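Local coordinates for putative lipoprotein (Bacteroides fragilis, PDB 3QNK), which is of unknown function but, as a SusD-like lipoprotein of the outer membrane, probably binds glycans at the cell surface for uptake, at residues I330-D335 with D366-N371; P71-V76 with K124-V129; A283-D288 with V422-L427; A206-L211 with L389-I394. All blocks are in the same frame, centred on the assembly; numbering follows the deposited sequence. Where two conformers were deposited one is given.

Interaction 1. Residues I330-D335 with D366-N371; sequences IFFNAD and DYDNYN
The backbone oxygen of Tyr367 accepts two weak hydrogen bonds from successive amides of the facing loop: Phe331 N lies 2.9 Å from Tyr367 O, and Phe332 N lies 3.5 Å from the same Tyr367 O. Both donors stand at the start of a type I beta turn running from Phe331 to Ala334. A sounder bond comes from the carboxamide of Asn333, whose ND2 meets Asp368 O at 2.7 Å with an N-H...O angle of 153°, tilted somewhat from the carbonyl plane. Next to this polar line is an aromatic one. Tyr367 turns its CD1-CE1 edge to one face of Phe331 in a T-shaped pair, centroids 5.1 Å apart and planes at 83°. Over a face of Tyr367, Ile330 CD1 makes a CH-pi contact 4.0 Å from the ring centroid; the extended chi2 of Ile330 (166°) carries the methyl there. Asp366 OD1 shapes its own loop by accepting from Asn369 N, an Asx motif. Polar tips find partners beyond the two loops, Tyr367 OH at Val259 N and the Asp368 carboxylate at Arg225 and Trp229. The chemistry thus divides the work: neutral amide-to-carbonyl bonds and packed rings join two irregular loops of the SusD family region, while the charge of Asp368 is paired with an arginine outside them.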
# COMPACT_ATOMS: atom_id res chain seq x y z
N ILE B 330 34.59 -11.31 -7.56
CA ILE B 330 33.20 -11.76 -7.52
C ILE B 330 32.81 -12.25 -8.92
O ILE B 330 33.51 -11.95 -9.88
CB ILE B 330 32.26 -10.65 -6.99
CG1 ILE B 330 32.40 -9.34 -7.80
CG2 ILE B 330 32.46 -10.41 -5.47
CD1 ILE B 330 31.32 -8.34 -7.59
N PHE B 331 31.70 -13.01 -9.03
CA PHE B 331 31.10 -13.54 -10.26
C PHE B 331 32.01 -14.55 -10.98
O PHE B 331 32.08 -14.56 -12.21
CB PHE B 331 30.65 -12.42 -11.21
CG PHE B 331 29.34 -11.78 -10.82
CD1 PHE B 331 28.17 -12.53 -10.80
CD2 PHE B 331 29.28 -10.42 -10.52
CE1 PHE B 331 26.94 -11.92 -10.48
CE2 PHE B 331 28.05 -9.82 -10.20
CZ PHE B 331 26.89 -10.58 -10.18
N PHE B 332 32.62 -15.45 -10.20
CA PHE B 332 33.53 -16.49 -10.68
C PHE B 332 32.91 -17.39 -11.72
O PHE B 332 33.57 -17.72 -12.71
CB PHE B 332 33.97 -17.38 -9.51
CG PHE B 332 34.56 -16.65 -8.33
CD1 PHE B 332 35.87 -16.19 -8.37
CD2 PHE B 332 33.82 -16.46 -7.17
CE1 PHE B 332 36.42 -15.53 -7.26
CE2 PHE B 332 34.38 -15.81 -6.07
CZ PHE B 332 35.67 -15.36 -6.12
N ASN B 333 31.63 -17.81 -11.50
CA ASN B 333 30.91 -18.75 -12.36
C ASN B 333 29.85 -18.06 -13.25
O ASN B 333 28.80 -18.65 -13.60
CB ASN B 333 30.30 -19.89 -11.51
CG ASN B 333 31.36 -20.77 -10.87
OD1 ASN B 333 32.13 -21.47 -11.54
ND2 ASN B 333 31.45 -20.74 -9.55
N ALA B 334 30.15 -16.81 -13.63
CA ALA B 334 29.39 -16.00 -14.58
C ALA B 334 30.12 -16.11 -15.89
O ALA B 334 31.32 -16.41 -15.85
CB ALA B 334 29.34 -14.55 -14.11
N ASP B 335 29.46 -15.88 -17.05
CA ASP B 335 30.17 -15.86 -18.34
C ASP B 335 31.23 -14.76 -18.25
O ASP B 335 30.99 -13.79 -17.53
CB ASP B 335 29.19 -15.60 -19.49
CG ASP B 335 28.65 -14.19 -19.54
OD1 ASP B 335 28.09 -13.73 -18.52
OD2 ASP B 335 28.84 -13.52 -20.58
N ASP B 366 24.79 -14.36 -4.17
CA ASP B 366 25.52 -15.52 -4.69
C ASP B 366 26.50 -15.11 -5.81
O ASP B 366 26.33 -15.51 -6.96
CB ASP B 366 24.54 -16.60 -5.18
CG ASP B 366 25.09 -18.02 -5.27
OD1 ASP B 366 26.34 -18.20 -5.19
OD2 ASP B 366 24.26 -18.97 -5.41
N TYR B 367 27.55 -14.35 -5.45
CA TYR B 367 28.64 -13.97 -6.33
C TYR B 367 29.51 -15.20 -6.66
O TYR B 367 30.30 -15.17 -7.60
CB TYR B 367 29.50 -12.88 -5.70
CG TYR B 367 28.89 -11.50 -5.60
CD1 TYR B 367 28.43 -10.84 -6.74
CD2 TYR B 367 28.91 -10.79 -4.41
CE1 TYR B 367 27.93 -9.54 -6.68
CE2 TYR B 367 28.42 -9.49 -4.33
CZ TYR B 367 27.93 -8.87 -5.47
OH TYR B 367 27.44 -7.59 -5.41
N ASP B 368 29.37 -16.28 -5.86
CA ASP B 368 30.10 -17.52 -6.09
C ASP B 368 29.57 -18.26 -7.33
O ASP B 368 30.36 -18.67 -8.19
CB ASP B 368 30.00 -18.45 -4.86
CG ASP B 368 30.76 -17.99 -3.63
OD1 ASP B 368 31.99 -17.99 -3.67
OD2 ASP B 368 30.09 -17.63 -2.63
N ASN B 369 28.24 -18.42 -7.44
CA ASN B 369 27.64 -19.24 -8.49
C ASN B 369 26.90 -18.50 -9.57
O ASN B 369 26.97 -18.92 -10.73
CB ASN B 369 26.67 -20.22 -7.85
CG ASN B 369 27.34 -21.09 -6.82
OD1 ASN B 369 28.21 -21.90 -7.14
ND2 ASN B 369 26.97 -20.92 -5.56
N TYR B 370 26.14 -17.46 -9.22
CA TYR B 370 25.31 -16.71 -10.16
C TYR B 370 26.07 -16.11 -11.32
O TYR B 370 27.29 -15.87 -11.25
CB TYR B 370 24.52 -15.59 -9.45
CG TYR B 370 23.18 -16.00 -8.89
CD1 TYR B 370 22.94 -17.31 -8.49
CD2 TYR B 370 22.17 -15.07 -8.71
CE1 TYR B 370 21.70 -17.68 -7.94
CE2 TYR B 370 20.94 -15.42 -8.14
CZ TYR B 370 20.71 -16.73 -7.77
OH TYR B 370 19.49 -17.09 -7.22
N ASN B 371 25.30 -15.91 -12.41
CA ASN B 371 25.73 -15.21 -13.62
C ASN B 371 25.28 -13.76 -13.46
O ASN B 371 24.41 -13.48 -12.61
CB ASN B 371 25.19 -15.84 -14.92
CG ASN B 371 25.58 -15.08 -16.19
OD1 ASN B 371 26.63 -14.41 -16.28
ND2 ASN B 371 24.70 -15.12 -17.20

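Interaction 2. Residues P71-V76 with K124-V129; sequences PQDDDV and KRYGGV. With PO4 (phosphate ion), chain F.
At the entry to helix 76-93 of this alpha-alpha superhelix, a type I' beta turn from Asp73 to Val76 packs against the last turn of helix 101-126, where Arg125 and Tyr126 face it. Tyr126 OH donates to Asp73 OD2 at 2.5 Å, very short and doubtful in exact value at this resolution, and the carboxylate lies at the ring's edge with its plane steeply turned against the phenol. That hydroxyl also bonds to the backbone N of Trp77, so it links the turn and the beginning of the helix that follows. One residue along, Arg125 NH2 forms a salt bridge to Asp74 OD2 at 2.7 Å. The oxygen uses its anti lone pair and sits nearly in the guanidinium plane, although the two planar groups stand at 80° to each other. Asp74 is paired through its other oxygen with Arg42, and Arg125 NH1 with Glu121, so charges of both signs are shared around the turn. A phosphate ion, probably from the crystallisation liquor, adds to this network: Arg125 NH1 and NH2 each lie 3.2 Å from its O1. Val76 supplies the apolar part, with CG2 placed over the centre of one guanidinium face, 3.5 Å from Arg125 NE.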
# COMPACT_ATOMS: atom_id res chain seq x y z
N PRO B 71 6.57 9.09 9.65
CA PRO B 71 7.07 8.07 10.58
C PRO B 71 8.18 7.17 10.06
O PRO B 71 8.93 6.64 10.87
CB PRO B 71 5.82 7.26 10.93
CG PRO B 71 4.89 7.49 9.86
CD PRO B 71 5.22 8.75 9.16
N GLN B 72 8.25 6.97 8.75
CA GLN B 72 9.19 6.09 8.05
C GLN B 72 9.18 4.70 8.70
O GLN B 72 10.23 4.11 8.97
CB GLN B 72 10.58 6.72 7.96
CG GLN B 72 10.54 8.03 7.18
CD GLN B 72 11.83 8.65 6.75
OE1 GLN B 72 12.94 8.14 6.96
NE2 GLN B 72 11.67 9.76 6.07
N ASP B 73 7.96 4.18 8.93
CA ASP B 73 7.65 2.89 9.58
C ASP B 73 7.60 1.76 8.57
O ASP B 73 7.37 0.61 8.94
CB ASP B 73 6.30 2.99 10.32
CG ASP B 73 5.07 3.24 9.46
OD1 ASP B 73 5.20 3.88 8.39
OD2 ASP B 73 3.96 2.78 9.87
N ASP B 74 7.83 2.10 7.28
CA ASP B 74 7.86 1.19 6.14
C ASP B 74 6.47 0.59 5.92
O ASP B 74 6.36 -0.54 5.43
CB ASP B 74 8.93 0.10 6.33
CG ASP B 74 10.30 0.62 6.76
OD1 ASP B 74 10.71 1.72 6.28
OD2 ASP B 74 10.96 -0.08 7.58
N ASP B 75 5.41 1.34 6.31
CA ASP B 75 3.98 1.01 6.20
C ASP B 75 3.65 -0.29 6.90
O ASP B 75 2.67 -0.96 6.52
CB ASP B 75 3.56 0.94 4.72
CG ASP B 75 3.76 2.25 3.96
OD1 ASP B 75 3.10 3.25 4.32
OD2 ASP B 75 4.53 2.25 2.98
N VAL B 76 4.45 -0.65 7.94
CA VAL B 76 4.26 -1.92 8.65
C VAL B 76 2.88 -1.96 9.37
O VAL B 76 2.18 -2.96 9.24
CB VAL B 76 5.45 -2.31 9.54
CG1 VAL B 76 5.11 -3.49 10.48
CG2 VAL B 76 6.63 -2.71 8.65
N LYS B 124 8.02 -5.53 17.38
CA LYS B 124 9.45 -5.18 17.43
C LYS B 124 9.69 -3.69 17.01
O LYS B 124 10.71 -3.12 17.37
CB LYS B 124 10.34 -6.17 16.63
CG LYS B 124 10.10 -6.20 15.12
CD LYS B 124 11.20 -6.97 14.38
CE LYS B 124 11.01 -8.47 14.28
NZ LYS B 124 12.32 -9.19 14.15
N ARG B 125 8.72 -3.05 16.35
CA ARG B 125 8.80 -1.69 15.86
C ARG B 125 8.09 -0.70 16.75
O ARG B 125 8.73 0.19 17.31
CB ARG B 125 8.22 -1.60 14.43
CG ARG B 125 9.07 -2.24 13.35
CD ARG B 125 8.34 -2.20 12.03
NE ARG B 125 9.18 -1.81 10.90
CZ ARG B 125 9.85 -2.68 10.15
NH1 ARG B 125 9.82 -3.97 10.43
NH2 ARG B 125 10.57 -2.26 9.12
N TYR B 126 6.75 -0.84 16.88
CA TYR B 126 5.89 0.08 17.63
C TYR B 126 5.75 -0.24 19.14
O TYR B 126 5.33 0.65 19.89
CB TYR B 126 4.48 0.10 16.99
CG TYR B 126 4.48 0.29 15.49
CD1 TYR B 126 4.56 1.56 14.92
CD2 TYR B 126 4.37 -0.80 14.63
CE1 TYR B 126 4.56 1.74 13.54
CE2 TYR B 126 4.35 -0.63 13.24
CZ TYR B 126 4.45 0.64 12.70
OH TYR B 126 4.41 0.82 11.34
N GLY B 127 6.06 -1.47 19.55
CA GLY B 127 5.91 -1.91 20.93
C GLY B 127 4.53 -2.48 21.06
O GLY B 127 4.15 -3.35 20.27
N GLY B 128 3.73 -1.96 21.98
CA GLY B 128 2.35 -2.41 22.09
C GLY B 128 1.54 -2.03 20.86
O GLY B 128 1.72 -0.94 20.31
N VAL B 129 0.70 -2.94 20.38
CA VAL B 129 -0.17 -2.72 19.20
C VAL B 129 -1.64 -3.11 19.55
O VAL B 129 -1.91 -3.55 20.67
CB VAL B 129 0.33 -3.51 17.94
CG1 VAL B 129 1.72 -3.06 17.50
CG2 VAL B 129 0.28 -5.02 18.17
P PO4 F . 10.08 -6.17 6.59
O1 PO4 F . 10.65 -5.03 7.58
O2 PO4 F . 8.74 -5.68 5.81
O3 PO4 F . 11.30 -6.80 5.70
O4 PO4 F . 9.63 -7.41 7.45

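Interaction 3. Residues A283-D288 with V422-L427; sequences AFEMAD and VGLPDL
Leu424 meets Met286 and Ala287 through a single methyl branch, and that small patch is the buried part of a contact without hydrogen bonds. CD2 of Leu424 lies 3.5 Å from Met286 O and 3.6 Å from Ala287 O, touching backbone oxygens, while the side chain of Met286, a selenomethionine here, leads off another way. With chi2 at 175°, CD1 continues the line of the leucine chain and CD2 branches from it toward the two oxygens. The nearest atom of Glu285 to the leucine, OE2, is 4.4 Å from Leu424 CD1; its charge is engaged by Arg419 in a salt bridge. Leu424 is buried, for Arg318, Glu316 and Arg419 also touch its side chain.

The outer side, by contrast, is exposed: Ala287, Asp288 and Pro425 all lie at the surface. Ala287 and Asp288 turn their CB atoms away from the facing loop, and only backbone carries their share, CG and CD of Pro425 resting beside Asp288 O. The Asp288 carboxylate bonds within its own loop, to Thr290 N, and both Asp288 and Pro425 touch a crystal neighbour. In the Schellman motif that ends helix 408-420, Gly423, with positive phi, is the C-prime residue, and Leu424 N closes the motif on Arg419 O.

The contact thereby joins the chain leaving helix 278-283 to the connection between helices 408-420 and 432-446, with helix 317-322 packed beside it through Arg318 on Leu424 and Phe284 on Arg318 and Asn322.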
# COMPACT_ATOMS: atom_id res chain seq x y z
N ALA B 283 35.36 -4.42 13.41
CA ALA B 283 34.84 -5.40 14.34
C ALA B 283 35.15 -6.87 13.92
O ALA B 283 35.05 -7.78 14.77
CB ALA B 283 33.35 -5.21 14.51
N PHE B 284 35.54 -7.12 12.65
CA PHE B 284 35.94 -8.46 12.21
C PHE B 284 37.33 -8.76 12.73
O PHE B 284 38.27 -8.00 12.49
CB PHE B 284 35.90 -8.60 10.69
CG PHE B 284 34.52 -8.71 10.10
CD1 PHE B 284 33.89 -9.95 10.01
CD2 PHE B 284 33.87 -7.59 9.62
CE1 PHE B 284 32.61 -10.06 9.46
CE2 PHE B 284 32.59 -7.70 9.06
CZ PHE B 284 31.96 -8.92 8.99
N GLU B 285 37.45 -9.82 13.49
CA GLU B 285 38.70 -10.25 14.10
C GLU B 285 39.63 -10.89 13.11
O GLU B 285 39.20 -11.35 12.05
CB GLU B 285 38.40 -11.27 15.20
CG GLU B 285 37.74 -10.71 16.44
CD GLU B 285 37.30 -11.81 17.38
OE1 GLU B 285 38.19 -12.53 17.90
OE2 GLU B 285 36.07 -12.01 17.54
N MSE B 286 40.91 -11.02 13.51
CA MSE B 286 41.92 -11.75 12.76
C MSE B 286 41.56 -13.24 12.84
O MSE B 286 40.83 -13.64 13.76
CB MSE B 286 43.31 -11.47 13.33
CG MSE B 286 43.68 -10.00 13.28
SE MSE B 286 43.61 -9.28 11.48
CE MSE B 286 45.15 -10.09 10.71
N ALA B 287 42.07 -14.06 11.92
CA ALA B 287 41.77 -15.51 11.88
C ALA B 287 42.08 -16.23 13.18
O ALA B 287 41.44 -17.24 13.44
CB ALA B 287 42.50 -16.17 10.74
N ASP B 288 42.99 -15.68 14.02
CA ASP B 288 43.40 -16.29 15.29
C ASP B 288 42.65 -15.70 16.50
O ASP B 288 43.05 -15.91 17.64
CB ASP B 288 44.91 -16.10 15.49
CG ASP B 288 45.33 -14.65 15.69
OD1 ASP B 288 44.57 -13.75 15.29
OD2 ASP B 288 46.44 -14.42 16.21
N VAL B 422 33.99 -21.22 12.50
CA VAL B 422 34.75 -20.35 11.58
C VAL B 422 36.26 -20.37 11.94
O VAL B 422 37.01 -19.44 11.58
CB VAL B 422 34.18 -18.91 11.50
CG1 VAL B 422 32.82 -18.93 10.82
CG2 VAL B 422 34.12 -18.24 12.88
N GLY B 423 36.68 -21.40 12.67
CA GLY B 423 38.06 -21.59 13.09
C GLY B 423 38.62 -20.59 14.09
O GLY B 423 39.84 -20.45 14.21
N LEU B 424 37.73 -19.89 14.81
CA LEU B 424 38.13 -18.89 15.82
C LEU B 424 38.37 -19.57 17.17
O LEU B 424 37.60 -20.44 17.56
CB LEU B 424 37.10 -17.75 15.96
CG LEU B 424 37.14 -16.66 14.88
CD1 LEU B 424 36.01 -15.68 15.06
CD2 LEU B 424 38.47 -15.90 14.90
N PRO B 425 39.46 -19.20 17.89
CA PRO B 425 39.71 -19.83 19.19
C PRO B 425 38.61 -19.48 20.21
O PRO B 425 37.94 -18.47 20.10
CB PRO B 425 41.08 -19.27 19.58
CG PRO B 425 41.18 -18.00 18.88
CD PRO B 425 40.48 -18.18 17.58
N ASP B 426 38.41 -20.35 21.19
CA ASP B 426 37.39 -20.17 22.20
C ASP B 426 37.61 -18.95 23.10
O ASP B 426 38.75 -18.59 23.43
CB ASP B 426 37.28 -21.43 23.07
CG ASP B 426 36.54 -22.58 22.38
OD1 ASP B 426 36.10 -22.39 21.20
OD2 ASP B 426 36.37 -23.65 23.02
N LEU B 427 36.51 -18.28 23.46
CA LEU B 427 36.50 -17.23 24.46
C LEU B 427 36.75 -17.93 25.81
O LEU B 427 36.27 -19.05 26.07
CB LEU B 427 35.18 -16.46 24.47
CG LEU B 427 34.85 -15.66 23.19
CD1 LEU B 427 33.47 -15.10 23.26
CD2 LEU B 427 35.84 -14.52 22.94

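Interaction 4. Residues A206-L211 with L389-I394; sequences AEVYKL and LRYAEI
Tyr209 runs from the C-terminal part of helix 198-209 past Tyr391 and Ile394, meeting one and then the other along its length. At its base, CB and CG of Tyr209 both border Tyr391 OH at 4.2 Å. Further along, CD1 comes to 3.3 Å from Tyr391 OH, which sits at the edge of the Tyr209 ring close to its plane; the two tyrosines are roughly perpendicular. The hand-over happens at Tyr209 CE1, still 4.1 Å from Tyr391 OH but 3.5 Å from Ile394 CG2. CZ of Tyr209 is 3.6 Å from the same CG2 methyl of Ile394, the isoleucine and the tyrosine lying alongside and pointing opposite ways. At the tip, the Tyr209 hydroxyl is hydrogen-bonded to Asp398 OD2, one helical turn beyond Ile394, so the ring is held at its polar end while its flank packs on aliphatic carbon.

Ile394 has a second neighbour from helix 198-209, Val208. Val208 CG1, set anti to its backbone N (chi1 -173°), meets Ile394 CG1 at 3.6 Å and lies 4.0 Å from Tyr391 CE1. The methyl touches both the isoleucine chain and the rim of the tyrosine ring, and the interface is apolar apart from the tyrosine hydroxyls.

Both aliphatic residues also reach helix 181-194, Val208 at Tyr185 and Ile394 at Ala186, and both touch Ile239 of strand 238-244. Strand 389-390, which pairs with that strand as an outer member of a small antiparallel sheet, leads directly into helix 391-405. The contact therefore packs the C-terminal part of helix 198-209 against the junction of sheet and helix.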
# COMPACT_ATOMS: atom_id res chain seq x y z
N ALA B 206 16.74 -25.44 23.87
CA ALA B 206 16.94 -26.86 24.22
C ALA B 206 16.12 -27.76 23.29
O ALA B 206 16.57 -28.85 22.91
CB ALA B 206 16.56 -27.10 25.67
N GLU B 207 14.93 -27.27 22.88
CA GLU B 207 14.04 -27.99 22.00
C GLU B 207 14.59 -28.08 20.57
O GLU B 207 14.52 -29.14 19.97
CB GLU B 207 12.65 -27.36 22.01
CG GLU B 207 11.90 -27.60 23.31
CD GLU B 207 11.79 -29.04 23.76
OE1 GLU B 207 11.54 -29.93 22.92
OE2 GLU B 207 11.97 -29.27 24.98
N VAL B 208 15.17 -27.00 20.06
CA VAL B 208 15.72 -26.94 18.70
C VAL B 208 16.98 -27.85 18.58
O VAL B 208 17.20 -28.49 17.53
CB VAL B 208 16.00 -25.49 18.28
CG1 VAL B 208 16.43 -25.40 16.82
CG2 VAL B 208 14.78 -24.62 18.53
N TYR B 209 17.75 -27.96 19.69
CA TYR B 209 18.95 -28.79 19.73
C TYR B 209 18.63 -30.28 19.51
O TYR B 209 19.48 -31.05 19.04
CB TYR B 209 19.70 -28.62 21.06
CG TYR B 209 20.30 -27.25 21.31
CD1 TYR B 209 21.02 -26.58 20.32
CD2 TYR B 209 20.21 -26.65 22.56
CE1 TYR B 209 21.61 -25.34 20.56
CE2 TYR B 209 20.75 -25.39 22.80
CZ TYR B 209 21.46 -24.74 21.80
OH TYR B 209 22.02 -23.50 22.06
N LYS B 210 17.38 -30.67 19.81
CA LYS B 210 16.89 -32.03 19.69
C LYS B 210 16.31 -32.34 18.29
O LYS B 210 16.09 -33.52 17.97
CB LYS B 210 15.79 -32.28 20.76
CG LYS B 210 16.25 -32.16 22.20
CD LYS B 210 15.07 -32.27 23.17
CE LYS B 210 15.40 -31.67 24.52
NZ LYS B 210 14.20 -31.59 25.40
N LEU B 211 16.06 -31.31 17.47
CA LEU B 211 15.37 -31.47 16.19
C LEU B 211 16.27 -31.76 14.97
O LEU B 211 15.79 -31.67 13.82
CB LEU B 211 14.50 -30.23 15.94
CG LEU B 211 13.32 -30.12 16.89
CD1 LEU B 211 12.67 -28.78 16.81
CD2 LEU B 211 12.34 -31.27 16.70
N LEU B 389 15.26 -17.67 9.76
CA LEU B 389 15.75 -18.36 10.94
C LEU B 389 16.82 -19.41 10.57
O LEU B 389 16.55 -20.33 9.78
CB LEU B 389 14.59 -19.01 11.73
CG LEU B 389 13.44 -18.12 12.25
CD1 LEU B 389 12.23 -18.99 12.64
CD2 LEU B 389 13.89 -17.30 13.44
N ARG B 390 18.04 -19.24 11.14
CA ARG B 390 19.22 -20.10 11.02
C ARG B 390 19.54 -20.78 12.36
O ARG B 390 19.36 -20.16 13.41
CB ARG B 390 20.44 -19.26 10.65
CG ARG B 390 20.72 -18.99 9.19
CD ARG B 390 21.70 -17.81 9.13
NE ARG B 390 23.00 -18.23 9.63
CZ ARG B 390 23.98 -17.44 10.03
NH1 ARG B 390 23.84 -16.13 9.97
NH2 ARG B 390 25.12 -17.95 10.46
N TYR B 391 20.14 -21.98 12.32
CA TYR B 391 20.54 -22.70 13.53
C TYR B 391 21.55 -21.89 14.40
O TYR B 391 21.48 -21.98 15.63
CB TYR B 391 21.13 -24.07 13.17
CG TYR B 391 21.26 -25.06 14.32
CD1 TYR B 391 20.29 -25.11 15.33
CD2 TYR B 391 22.29 -25.98 14.35
CE1 TYR B 391 20.39 -26.03 16.37
CE2 TYR B 391 22.39 -26.92 15.38
CZ TYR B 391 21.43 -26.95 16.39
OH TYR B 391 21.51 -27.89 17.38
N ALA B 392 22.42 -21.06 13.78
CA ALA B 392 23.40 -20.23 14.48
C ALA B 392 22.77 -19.35 15.57
O ALA B 392 23.38 -19.13 16.62
CB ALA B 392 24.14 -19.35 13.50
N GLU B 393 21.52 -18.86 15.34
CA GLU B 393 20.81 -18.00 16.26
C GLU B 393 20.46 -18.70 17.56
O GLU B 393 20.46 -18.06 18.62
CB GLU B 393 19.53 -17.48 15.62
CG GLU B 393 19.20 -16.08 16.08
CD GLU B 393 17.89 -15.55 15.56
OE1 GLU B 393 17.70 -15.50 14.32
OE2 GLU B 393 17.05 -15.17 16.41
N ILE B 394 20.14 -20.02 17.50
CA ILE B 394 19.79 -20.80 18.68
C ILE B 394 20.93 -20.68 19.69
O ILE B 394 20.69 -20.29 20.83
CB ILE B 394 19.46 -22.27 18.29
CG1 ILE B 394 18.36 -22.33 17.20
CG2 ILE B 394 19.15 -23.17 19.48
CD1 ILE B 394 17.05 -21.60 17.50

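From the N terminus, interaction 2 comes first and stands alone: 71-76 meets 124-129 across a largely helical loop made of helices 76-93 and 101-126, and it closes before the others open. The remaining three are interwoven. Residues 206-211 open interaction 4 and 283-288 open interaction 3; inside both loops, 330-335 and 366-371 form interaction 1, a local contact between irregular loops. Interaction 4 then closes at 389-394 and interaction 3 at 422-427, so these two cross. Interaction 4 ties helix 198-209 to the start of helix 391-405, whereas interaction 3 fastens the chain after helix 278-283 to the end of helix 408-420. Interactions 1 and 2 lie on opposite sides of the chain's centre.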